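Long-range contact in type I site-specific restriction-modification system, R (Restriction) subunit (Vibrio vulnificus, PDB 3H1T), which is a fragment of a putative motor and cleavage subunit that probably binds and hydrolyses ATP to translocate DNA in a type I restriction enzyme: residues E157-Y171 against Q184-Q196. Numbering follows the deposited sequence.
Sequences EGIKDEDLDTLLSPY and QIAINRAVQSVLQ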
loop_
_atom_site.group_PDB
_atom_site.type_symbol
_atom_site.label_atom_id
_atom_site.label_comp_id
_atom_site.label_asym_id
_atom_site.label_seq_id
_atom_site.Cartn_x
_atom_site.Cartn_y
_atom_site.Cartn_z
ATOM N N GLU A 157 3.408 19.600 -17.873
ATOM C CA GLU A 157 3.757 19.470 -16.460
ATOM C C GLU A 157 4.654 20.626 -15.975
ATOM O O GLU A 157 4.884 20.779 -14.774
ATOM C CB GLU A 157 4.460 18.131 -16.242
ATOM C CG GLU A 157 3.855 17.217 -15.160
ATOM C CD GLU A 157 2.349 17.129 -15.224
ATOM O OE1 GLU A 157 1.686 18.099 -14.798
ATOM O OE2 GLU A 157 1.830 16.099 -15.703
ATOM N N GLY A 158 5.164 21.438 -16.899
ATOM C CA GLY A 158 5.998 22.563 -16.507
ATOM C C GLY A 158 7.293 22.218 -15.802
ATOM O O GLY A 158 7.492 22.561 -14.642
ATOM N N ILE A 159 8.197 21.562 -16.511
ATOM C CA ILE A 159 9.476 21.192 -15.930
ATOM C C ILE A 159 10.579 21.820 -16.767
ATOM O O ILE A 159 10.716 21.536 -17.959
ATOM C CB ILE A 159 9.603 19.652 -15.872
ATOM C CG1 ILE A 159 8.659 19.129 -14.778
ATOM C CG2 ILE A 159 11.061 19.238 -15.647
ATOM C CD1 ILE A 159 8.461 17.653 -14.785
ATOM N N LYS A 160 11.345 22.694 -16.121
ATOM C CA LYS A 160 12.442 23.430 -16.748
ATOM C C LYS A 160 13.533 22.493 -17.242
ATOM O O LYS A 160 13.648 21.372 -16.756
ATOM C CB LYS A 160 13.008 24.432 -15.737
ATOM C CG LYS A 160 11.903 25.147 -14.975
ATOM C CD LYS A 160 12.404 26.111 -13.913
ATOM C CE LYS A 160 11.220 26.685 -13.129
ATOM N NZ LYS A 160 11.594 27.897 -12.351
ATOM N N ASP A 161 14.327 22.949 -18.209
ATOM C CA ASP A 161 15.391 22.113 -18.754
ATOM C C ASP A 161 16.407 21.696 -17.692
ATOM O O ASP A 161 16.939 20.579 -17.739
ATOM C CB ASP A 161 16.108 22.826 -19.904
ATOM C CG ASP A 161 15.227 22.984 -21.134
ATOM O OD1 ASP A 161 14.400 22.078 -21.388
ATOM O OD2 ASP A 161 15.368 24.001 -21.855
ATOM N N GLU A 162 16.673 22.586 -16.738
ATOM C CA GLU A 162 17.618 22.303 -15.668
ATOM C C GLU A 162 17.182 21.109 -14.820
ATOM O O GLU A 162 18.021 20.427 -14.228
ATOM C CB GLU A 162 17.770 23.513 -14.737
ATOM C CG GLU A 162 18.259 24.789 -15.385
ATOM C CD GLU A 162 17.184 25.477 -16.203
ATOM O OE1 GLU A 162 16.035 25.559 -15.711
ATOM O OE2 GLU A 162 17.490 25.946 -17.324
ATOM N N ASP A 163 15.880 20.846 -14.762
ATOM C CA ASP A 163 15.369 19.756 -13.939
ATOM C C ASP A 163 15.124 18.451 -14.671
ATOM O O ASP A 163 14.656 17.490 -14.074
ATOM C CB ASP A 163 14.079 20.191 -13.231
ATOM C CG ASP A 163 14.284 21.395 -12.324
ATOM O OD1 ASP A 163 15.232 21.365 -11.504
ATOM O OD2 ASP A 163 13.500 22.368 -12.427
ATOM N N LEU A 164 15.446 18.407 -15.955
ATOM C CA LEU A 164 15.242 17.183 -16.719
ATOM C C LEU A 164 16.063 15.991 -16.220
ATOM O O LEU A 164 15.605 14.853 -16.284
ATOM C CB LEU A 164 15.558 17.417 -18.197
ATOM C CG LEU A 164 14.577 18.332 -18.926
ATOM C CD1 LEU A 164 14.974 18.466 -20.397
ATOM C CD2 LEU A 164 13.174 17.749 -18.797
ATOM N N ASP A 165 17.268 16.243 -15.719
ATOM C CA ASP A 165 18.105 15.140 -15.262
ATOM C C ASP A 165 17.674 14.604 -13.912
ATOM O O ASP A 165 18.054 13.490 -13.530
ATOM C CB ASP A 165 19.576 15.551 -15.201
ATOM C CG ASP A 165 20.038 16.251 -16.466
ATOM O OD1 ASP A 165 19.835 17.486 -16.578
ATOM O OD2 ASP A 165 20.604 15.561 -17.347
ATOM N N THR A 166 16.901 15.386 -13.169
ATOM C CA THR A 166 16.435 14.893 -11.895
ATOM C C THR A 166 15.208 14.060 -12.217
ATOM O O THR A 166 15.054 12.946 -11.714
ATOM C CB THR A 166 16.065 16.026 -10.945
ATOM O OG1 THR A 166 17.163 16.940 -10.856
ATOM C CG2 THR A 166 15.791 15.465 -9.551
ATOM N N LEU A 167 14.360 14.580 -13.097
ATOM C CA LEU A 167 13.151 13.879 -13.491
ATOM C C LEU A 167 13.472 12.495 -14.025
ATOM O O LEU A 167 12.706 11.558 -13.808
ATOM C CB LEU A 167 12.399 14.659 -14.567
ATOM C CG LEU A 167 10.994 14.110 -14.853
ATOM C CD1 LEU A 167 10.056 14.663 -13.803
ATOM C CD2 LEU A 167 10.503 14.520 -16.234
ATOM N N LEU A 168 14.608 12.366 -14.711
ATOM C CA LEU A 168 15.004 11.085 -15.290
ATOM C C LEU A 168 16.057 10.342 -14.481
ATOM O O LEU A 168 16.509 9.273 -14.892
ATOM C CB LEU A 168 15.521 11.269 -16.715
ATOM C CG LEU A 168 14.608 11.932 -17.756
ATOM C CD1 LEU A 168 15.333 11.993 -19.097
ATOM C CD2 LEU A 168 13.296 11.160 -17.882
ATOM N N SER A 169 16.454 10.898 -13.341
ATOM C CA SER A 169 17.455 10.258 -12.484
ATOM C C SER A 169 17.039 8.805 -12.248
ATOM O O SER A 169 15.937 8.547 -11.788
ATOM C CB SER A 169 17.546 11.035 -11.162
ATOM O OG SER A 169 18.456 10.443 -10.252
ATOM N N PRO A 170 17.924 7.841 -12.562
ATOM C CA PRO A 170 17.696 6.396 -12.413
ATOM C C PRO A 170 17.316 5.899 -11.025
ATOM O O PRO A 170 17.735 6.468 -10.015
ATOM C CB PRO A 170 19.022 5.784 -12.904
ATOM C CG PRO A 170 19.530 6.808 -13.898
ATOM C CD PRO A 170 19.266 8.089 -13.124
ATOM N N TYR A 171 16.490 4.857 -10.982
ATOM C CA TYR A 171 16.113 4.247 -9.724
ATOM C C TYR A 171 17.369 3.512 -9.310
ATOM O O TYR A 171 18.362 3.459 -10.046
ATOM C CB TYR A 171 15.002 3.181 -9.880
ATOM C CG TYR A 171 13.628 3.669 -10.225
ATOM C CD1 TYR A 171 13.184 4.928 -9.825
ATOM C CD2 TYR A 171 12.754 2.854 -10.921
ATOM C CE1 TYR A 171 11.886 5.365 -10.117
ATOM C CE2 TYR A 171 11.458 3.275 -11.220
ATOM C CZ TYR A 171 11.033 4.531 -10.819
ATOM O OH TYR A 171 9.766 4.945 -11.146
ATOM N N GLN A 184 5.989 3.222 -8.840
ATOM C CA GLN A 184 6.602 4.098 -9.809
ATOM C C GLN A 184 5.741 5.348 -10.018
ATOM O O GLN A 184 6.280 6.441 -10.174
ATOM C CB GLN A 184 6.801 3.354 -11.125
ATOM C CG GLN A 184 7.930 2.342 -11.098
ATOM C CD GLN A 184 8.124 1.660 -12.431
ATOM O OE1 GLN A 184 8.250 2.327 -13.448
ATOM N NE2 GLN A 184 8.156 0.327 -12.433
ATOM N N ILE A 185 4.414 5.186 -10.045
ATOM C CA ILE A 185 3.510 6.317 -10.212
ATOM C C ILE A 185 3.763 7.255 -9.048
ATOM O O ILE A 185 4.004 8.443 -9.224
ATOM C CB ILE A 185 2.010 5.900 -10.128
ATOM C CG1 ILE A 185 1.710 4.784 -11.128
ATOM C CG2 ILE A 185 1.113 7.094 -10.384
ATOM C CD1 ILE A 185 2.180 5.087 -12.500
ATOM N N ALA A 186 3.716 6.691 -7.849
ATOM C CA ALA A 186 3.937 7.452 -6.636
ATOM C C ALA A 186 5.272 8.190 -6.692
ATOM O O ALA A 186 5.333 9.408 -6.527
ATOM C CB ALA A 186 3.906 6.523 -5.438
ATOM N N ILE A 187 6.341 7.448 -6.940
ATOM C CA ILE A 187 7.663 8.039 -6.995
ATOM C C ILE A 187 7.810 9.179 -7.992
ATOM O O ILE A 187 8.318 10.240 -7.642
ATOM C CB ILE A 187 8.732 6.963 -7.304
ATOM C CG1 ILE A 187 8.759 5.930 -6.173
ATOM C CG2 ILE A 187 10.093 7.618 -7.464
ATOM C CD1 ILE A 187 9.455 4.652 -6.541
ATOM N N ASN A 188 7.368 8.968 -9.226
ATOM C CA ASN A 188 7.472 9.979 -10.270
ATOM C C ASN A 188 6.636 11.239 -10.016
ATOM O O ASN A 188 7.077 12.348 -10.324
ATOM C CB ASN A 188 7.094 9.364 -11.619
ATOM C CG ASN A 188 8.155 8.401 -12.143
ATOM O OD1 ASN A 188 9.065 7.990 -11.420
ATOM N ND2 ASN A 188 8.032 8.034 -13.411
ATOM N N ARG A 189 5.439 11.080 -9.456
ATOM C CA ARG A 189 4.597 12.243 -9.192
ATOM C C ARG A 189 5.131 13.071 -8.041
ATOM O O ARG A 189 4.875 14.273 -7.964
ATOM C CB ARG A 189 3.162 11.823 -8.886
ATOM C CG ARG A 189 2.504 11.145 -10.055
ATOM C CD ARG A 189 1.010 11.111 -9.908
ATOM N NE ARG A 189 0.399 10.443 -11.046
ATOM C CZ ARG A 189 -0.878 10.097 -11.104
ATOM N NH1 ARG A 189 -1.688 10.367 -10.083
ATOM N NH2 ARG A 189 -1.334 9.454 -12.163
ATOM N N ALA A 190 5.867 12.418 -7.148
ATOM C CA ALA A 190 6.457 13.086 -6.003
ATOM C C ALA A 190 7.609 13.941 -6.506
ATOM O O ALA A 190 7.678 15.139 -6.228
ATOM C CB ALA A 190 6.959 12.058 -5.006
ATOM N N VAL A 191 8.503 13.312 -7.265
ATOM C CA VAL A 191 9.664 13.985 -7.838
ATOM C C VAL A 191 9.216 15.125 -8.733
ATOM O O VAL A 191 9.825 16.192 -8.756
ATOM C CB VAL A 191 10.487 13.000 -8.669
ATOM C CG1 VAL A 191 11.630 13.726 -9.372
ATOM C CG2 VAL A 191 11.005 11.888 -7.772
ATOM N N GLN A 192 8.137 14.876 -9.467
ATOM C CA GLN A 192 7.547 15.857 -10.380
ATOM C C GLN A 192 7.019 17.033 -9.557
ATOM O O GLN A 192 7.271 18.194 -9.873
ATOM C CB GLN A 192 6.403 15.184 -11.139
ATOM C CG GLN A 192 5.870 15.888 -12.372
ATOM C CD GLN A 192 4.747 15.090 -13.044
ATOM O OE1 GLN A 192 4.983 14.034 -13.642
ATOM N NE2 GLN A 192 3.515 15.589 -12.930
ATOM N N SER A 193 6.273 16.715 -8.506
ATOM C CA SER A 193 5.707 17.725 -7.613
ATOM C C SER A 193 6.790 18.673 -7.096
ATOM O O SER A 193 6.638 19.896 -7.135
ATOM C CB SER A 193 5.029 17.060 -6.412
ATOM O OG SER A 193 3.835 16.400 -6.790
ATOM N N VAL A 194 7.875 18.093 -6.595
ATOM C CA VAL A 194 8.989 18.855 -6.061
ATOM C C VAL A 194 9.598 19.745 -7.132
ATOM O O VAL A 194 9.889 20.912 -6.891
ATOM C CB VAL A 194 10.068 17.902 -5.496
ATOM C CG1 VAL A 194 11.281 18.677 -5.063
ATOM C CG2 VAL A 194 9.495 17.137 -4.323
ATOM N N LEU A 195 9.762 19.203 -8.329
ATOM C CA LEU A 195 10.340 19.986 -9.408
ATOM C C LEU A 195 9.449 21.155 -9.813
ATOM O O LEU A 195 9.948 22.138 -10.360
ATOM C CB LEU A 195 10.626 19.105 -10.631
ATOM C CG LEU A 195 11.581 17.925 -10.366
ATOM C CD1 LEU A 195 11.869 17.164 -11.668
ATOM C CD2 LEU A 195 12.876 18.448 -9.760
ATOM N N GLN A 196 8.147 21.062 -9.533
ATOM C CA GLN A 196 7.192 22.126 -9.883
ATOM C C GLN A 196 7.071 23.163 -8.761
ATOM O O GLN A 196 6.350 24.159 -8.885
ATOM C CB GLN A 196 5.803 21.538 -10.142
ATOM C CG GLN A 196 5.749 20.419 -11.150
ATOM C CD GLN A 196 4.369 19.800 -11.219
ATOM O OE1 GLN A 196 3.828 19.342 -10.212
ATOM N NE2 GLN A 196 3.793 19.776 -12.410
HETATM O O HOH W 1 11.031 22.163 -13.006
#
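Leu195, near the C-terminal end of helix 181-195, pushes its two methyls against the short helix 164-167 and the turn leading into it. Its CD1 lies 3.8 Å from Leu167 CD1 and 3.7 Å from Asp163 O, while CD2 rests beside Thr166 CB and CG2. Asp163 and Leu195 run past each other in opposite directions, so CB and CG of the aspartate lie alongside the leucine fork. The carboxylate is tied back through a water, which donates hydrogen bonds to Asp163 OD2 and Leu195 O and accepts one from Lys160 N. Leu167 sets CG opposite its backbone N (chi1 -170°), which swings CD1 across to Leu195 and close to Gln192 CA; Val191 CG1 comes up to Leu167 CA. The contact joins the polypeptide leaving the N-terminal domain, with its six-stranded mixed sheet, to the helix just before the first strand, 200-205, of the RecA-like ATPase domain of the helicase motor. Lys221 of helix 211-224 bonds to the carbonyls of Leu167 and Ser169, and Phe86 and Phe150 of the N-terminal domain also touch Leu167. Beyond helix 164-167, Tyr171 crosses Gln184 at about a right angle, ring and amide planes 78° apart, with its OH 3.2 Å from Gln184 CG. That hydroxyl donates to Asn188 OD1 (3.1 Å) from above the carbonyl plane. Ile187 CG2 meets ring atom CE1 obliquely at 3.9 Å. The amide of Gln184 itself turns to Pro179 O. At the other end from Tyr171, Gln196 extends its chain beyond CG to Glu157, and NE2 gives a nearly straight bond to Glu157 O (2.8 Å, 171°), in the carbonyl plane and on a lone pair. Ile159 CD1 packs across the Gln192 chain, 4.0 Å from its CG.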